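Local coordinates for protein thymidylate synthase ThyX (Streptomyces cacaoi subsp. asoensis, PDB 4P5A) that probably catalyses the flavin-dependent reductive methylation of dUMP, and also of UMP, working as a homotetramer of the ThyX thymidylate synthase family with bound FAD, at residues P4-L16 against E101-R113. Sequence-based numbering, arbitrary orientation.
Sequences PRIELRSDITVEL and EVGAAFYVPDATR
Ile6 meets Phe106 at the apolar centre of a short two-stranded parallel sheet, formed by strands 7-9 and 105-107. The two side chains cross at about a right angle, and CG2 of Ile6 lies 3.6 Å from CE1 of Phe106. Further along the same face, CD2 of Leu8 sits 3.9 Å from CG1 of Val108. Helix 131-157 covers this face: Leu8 touches Thr142 and Tyr145, and the ring of Phe106 also meets that of Tyr145. Tyr107 belongs to the other face. Its CG is anti to the backbone N (chi1 174°), and the ring edge reaches the loop after strand 7-9, with CE2 3.5 Å from Ser10 O. CD1 of Ile12 packs on the same CE2, while Tyr107 OH is hydrogen-bonded to Glu208.

Four backbone hydrogen bonds join the strands. They run from Glu7 N to Ala104 O, Phe106 N to Glu7 O, Arg9 N to Phe106 O and Val108 N to Arg9 O. Ala104, at the centre of an inverse gamma turn, leads into this pairing. Strand 105-107 is also bonded through its backbone to Tyr174 and Ser172, so the pair is joined to the chain just before and at the start of strand 174-181.

Glu7 and Arg9 lie on the face of Ala105, and Asp11 follows in the loop. In the conformer described here, one of two modelled, Arg9 grips Asp11 side-on, with NE 3.1 Å from OD1 and NH2 3.2 Å from OD2 of Asp11. Its NH1 makes a salt bridge to Glu7 OE2, though that hydrogen bond is weak in angle. The guanidinium group then lies between two carboxylates, but the second conformer makes this arrangement less certain. At the C-terminal end of the pairing, Ser10 OG donates to Val108 O at a short 2.5 Å, from a position tilted 28° from the carbonyl plane.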
# COMPACT_ATOMS: atom_id res chain seq x y z
N PRO B 4 15.46 13.18 38.73
CA PRO B 4 14.05 13.35 38.35
C PRO B 4 13.21 12.07 38.61
O PRO B 4 13.62 10.93 38.29
CB PRO B 4 14.10 13.73 36.85
CG PRO B 4 15.52 13.36 36.36
CD PRO B 4 16.31 12.84 37.57
N ARG B 5 12.06 12.29 39.26
CA ARG B 5 11.12 11.23 39.63
C ARG B 5 10.39 10.74 38.35
O ARG B 5 10.12 11.53 37.40
CB ARG B 5 10.09 11.80 40.59
CG ARG B 5 9.62 10.83 41.65
CD ARG B 5 10.34 11.11 42.97
NE ARG B 5 9.65 10.53 44.12
CZ ARG B 5 10.26 10.17 45.26
NH1 ARG B 5 11.59 10.34 45.38
NH2 ARG B 5 9.55 9.65 46.29
N ILE B 6 10.06 9.46 38.34
CA ILE B 6 9.26 8.96 37.27
C ILE B 6 7.80 9.30 37.54
O ILE B 6 7.36 9.45 38.72
CB ILE B 6 9.38 7.43 37.13
CG1 ILE B 6 8.93 6.66 38.40
CG2 ILE B 6 10.89 6.94 36.79
CD1 ILE B 6 8.64 5.19 38.06
N GLU B 7 6.97 9.27 36.48
CA GLU B 7 5.56 9.41 36.60
C GLU B 7 4.85 8.12 36.09
O GLU B 7 5.12 7.65 34.94
CB GLU B 7 5.09 10.63 35.81
CG GLU B 7 3.60 10.74 35.82
CD GLU B 7 3.05 11.82 34.88
OE1 GLU B 7 3.75 12.30 33.94
OE2 GLU B 7 1.87 12.17 35.09
N LEU B 8 4.02 7.48 36.93
CA LEU B 8 3.19 6.39 36.44
C LEU B 8 1.82 6.88 36.03
O LEU B 8 1.16 7.60 36.76
CB LEU B 8 2.97 5.30 37.47
CG LEU B 8 4.26 4.84 38.13
CD1 LEU B 8 3.85 3.96 39.35
CD2 LEU B 8 5.02 4.02 37.15
N ARG B 9 1.35 6.44 34.86
CA ARG B 9 0.03 6.85 34.36
C ARG B 9 -0.66 5.62 33.81
O ARG B 9 -0.00 4.65 33.47
CB ARG B 9 0.16 7.89 33.24
CG ARG B 9 1.00 9.11 33.56
CD ARG B 9 0.97 10.16 32.43
NE ARG B 9 -0.37 10.73 32.22
CZ ARG B 9 -0.76 11.95 32.61
NH1 ARG B 9 0.07 12.77 33.23
NH2 ARG B 9 -2.01 12.35 32.36
N SER B 10 -2.00 5.66 33.72
CA SER B 10 -2.74 4.57 33.14
C SER B 10 -3.58 5.02 31.97
O SER B 10 -4.43 4.25 31.53
CB SER B 10 -3.68 3.97 34.17
OG SER B 10 -2.95 3.30 35.20
N ASP B 11 -3.46 6.28 31.56
CA ASP B 11 -4.43 6.77 30.58
C ASP B 11 -3.80 6.62 29.17
O ASP B 11 -2.58 6.61 29.02
CB ASP B 11 -4.81 8.23 30.79
CG ASP B 11 -3.60 9.17 30.85
OD1 ASP B 11 -2.45 8.72 31.10
OD2 ASP B 11 -3.78 10.39 30.63
N ILE B 12 -4.68 6.49 28.21
CA ILE B 12 -4.23 6.40 26.82
C ILE B 12 -5.09 7.42 26.15
O ILE B 12 -6.32 7.37 26.31
CB ILE B 12 -4.69 5.08 26.28
CG1 ILE B 12 -4.10 3.90 27.03
CG2 ILE B 12 -4.19 4.98 24.86
CD1 ILE B 12 -2.76 3.67 26.76
N THR B 13 -4.49 8.40 25.51
CA THR B 13 -5.31 9.51 25.01
C THR B 13 -5.27 9.62 23.50
O THR B 13 -4.28 9.29 22.86
CB THR B 13 -4.92 10.81 25.58
OG1 THR B 13 -3.69 11.18 25.08
CG2 THR B 13 -4.82 10.77 27.14
N VAL B 14 -6.39 10.03 22.96
CA VAL B 14 -6.60 10.17 21.50
C VAL B 14 -7.36 11.50 21.36
O VAL B 14 -8.40 11.75 22.06
CB VAL B 14 -7.48 9.05 20.95
CG1 VAL B 14 -7.92 9.37 19.56
CG2 VAL B 14 -6.74 7.68 20.98
N GLU B 15 -6.82 12.38 20.53
CA GLU B 15 -7.57 13.64 20.21
C GLU B 15 -7.67 13.72 18.72
O GLU B 15 -6.68 13.55 18.05
CB GLU B 15 -6.79 14.87 20.71
CG GLU B 15 -6.65 14.88 22.26
CD GLU B 15 -5.46 15.75 22.74
OE1 GLU B 15 -4.74 15.27 23.67
OE2 GLU B 15 -5.25 16.86 22.12
N LEU B 16 -8.82 14.18 18.20
CA LEU B 16 -8.87 14.44 16.75
C LEU B 16 -8.24 15.85 16.46
O LEU B 16 -8.67 16.89 17.02
CB LEU B 16 -10.35 14.40 16.28
CG LEU B 16 -10.55 14.75 14.80
CD1 LEU B 16 -10.11 13.52 13.99
CD2 LEU B 16 -12.08 14.96 14.54
N GLU B 101 15.41 13.91 24.33
CA GLU B 101 15.36 13.13 25.57
C GLU B 101 13.94 12.73 25.92
O GLU B 101 12.99 13.49 25.71
CB GLU B 101 15.92 13.99 26.68
CG GLU B 101 15.87 13.38 28.05
CD GLU B 101 16.67 14.24 29.10
OE1 GLU B 101 16.38 14.06 30.32
OE2 GLU B 101 17.59 15.04 28.68
N VAL B 102 13.80 11.51 26.46
CA VAL B 102 12.50 10.97 26.68
C VAL B 102 12.07 11.43 28.08
O VAL B 102 12.92 11.45 29.03
CB VAL B 102 12.58 9.39 26.69
CG1 VAL B 102 11.18 8.73 27.07
CG2 VAL B 102 13.11 8.90 25.27
N GLY B 103 10.79 11.74 28.21
CA GLY B 103 10.16 12.10 29.51
C GLY B 103 9.97 10.90 30.40
O GLY B 103 9.95 9.72 29.95
N ALA B 104 9.72 11.17 31.68
CA ALA B 104 9.70 10.06 32.61
C ALA B 104 8.27 9.62 32.86
O ALA B 104 7.86 9.50 33.98
CB ALA B 104 10.39 10.45 33.95
N ALA B 105 7.51 9.32 31.80
CA ALA B 105 6.12 8.87 31.99
C ALA B 105 6.03 7.49 31.49
O ALA B 105 6.50 7.19 30.34
CB ALA B 105 5.16 9.76 31.29
N PHE B 106 5.43 6.61 32.30
CA PHE B 106 5.47 5.14 32.05
C PHE B 106 4.08 4.62 32.32
O PHE B 106 3.39 5.06 33.27
CB PHE B 106 6.50 4.37 32.95
CG PHE B 106 7.86 4.86 32.79
CD1 PHE B 106 8.35 5.82 33.63
CD2 PHE B 106 8.62 4.45 31.67
CE1 PHE B 106 9.59 6.38 33.45
CE2 PHE B 106 9.93 5.01 31.46
CZ PHE B 106 10.42 5.94 32.37
N TYR B 107 3.62 3.67 31.49
CA TYR B 107 2.29 3.14 31.66
C TYR B 107 2.22 1.96 32.68
O TYR B 107 3.04 1.03 32.65
CB TYR B 107 1.76 2.59 30.26
CG TYR B 107 0.42 1.89 30.33
CD1 TYR B 107 0.35 0.47 30.39
CD2 TYR B 107 -0.79 2.63 30.37
CE1 TYR B 107 -0.87 -0.17 30.49
CE2 TYR B 107 -2.03 1.97 30.47
CZ TYR B 107 -2.07 0.61 30.54
OH TYR B 107 -3.27 -0.08 30.61
N VAL B 108 1.16 2.00 33.50
CA VAL B 108 0.82 0.80 34.32
C VAL B 108 -0.67 0.66 34.20
O VAL B 108 -1.38 1.66 34.15
CB VAL B 108 1.28 1.01 35.88
CG1 VAL B 108 2.78 1.08 36.02
CG2 VAL B 108 0.61 2.22 36.44
N PRO B 109 -1.18 -0.56 34.20
CA PRO B 109 -2.63 -0.74 34.04
C PRO B 109 -3.39 -0.18 35.24
O PRO B 109 -2.86 -0.22 36.35
CB PRO B 109 -2.79 -2.24 33.91
CG PRO B 109 -1.40 -2.90 34.28
CD PRO B 109 -0.38 -1.80 34.32
N ASP B 110 -4.62 0.30 35.03
CA ASP B 110 -5.40 0.72 36.21
C ASP B 110 -6.11 -0.46 36.92
O ASP B 110 -6.01 -1.65 36.54
CB ASP B 110 -6.37 1.82 35.88
CG ASP B 110 -7.47 1.36 35.00
OD1 ASP B 110 -7.80 0.12 34.89
OD2 ASP B 110 -8.05 2.25 34.40
N ALA B 111 -6.84 -0.13 37.97
CA ALA B 111 -7.38 -1.21 38.79
C ALA B 111 -8.45 -2.04 38.09
O ALA B 111 -8.74 -3.12 38.56
CB ALA B 111 -7.85 -0.68 40.20
N THR B 112 -9.00 -1.58 36.97
CA THR B 112 -10.06 -2.32 36.27
C THR B 112 -9.49 -3.32 35.24
O THR B 112 -10.15 -4.27 34.85
CB THR B 112 -11.09 -1.38 35.54
OG1 THR B 112 -10.45 -0.78 34.42
CG2 THR B 112 -11.52 -0.28 36.43
N ARG B 113 -8.27 -3.11 34.80
CA ARG B 113 -7.64 -4.03 33.81
C ARG B 113 -7.65 -5.51 34.25
O ARG B 113 -7.31 -5.86 35.42
CB ARG B 113 -6.20 -3.58 33.59
CG ARG B 113 -5.89 -3.32 32.07
CD ARG B 113 -5.49 -4.57 31.57
NE ARG B 113 -4.75 -4.51 30.32
CZ ARG B 113 -4.54 -5.62 29.64
NH1 ARG B 113 -5.03 -6.74 30.10
NH2 ARG B 113 -3.81 -5.65 28.54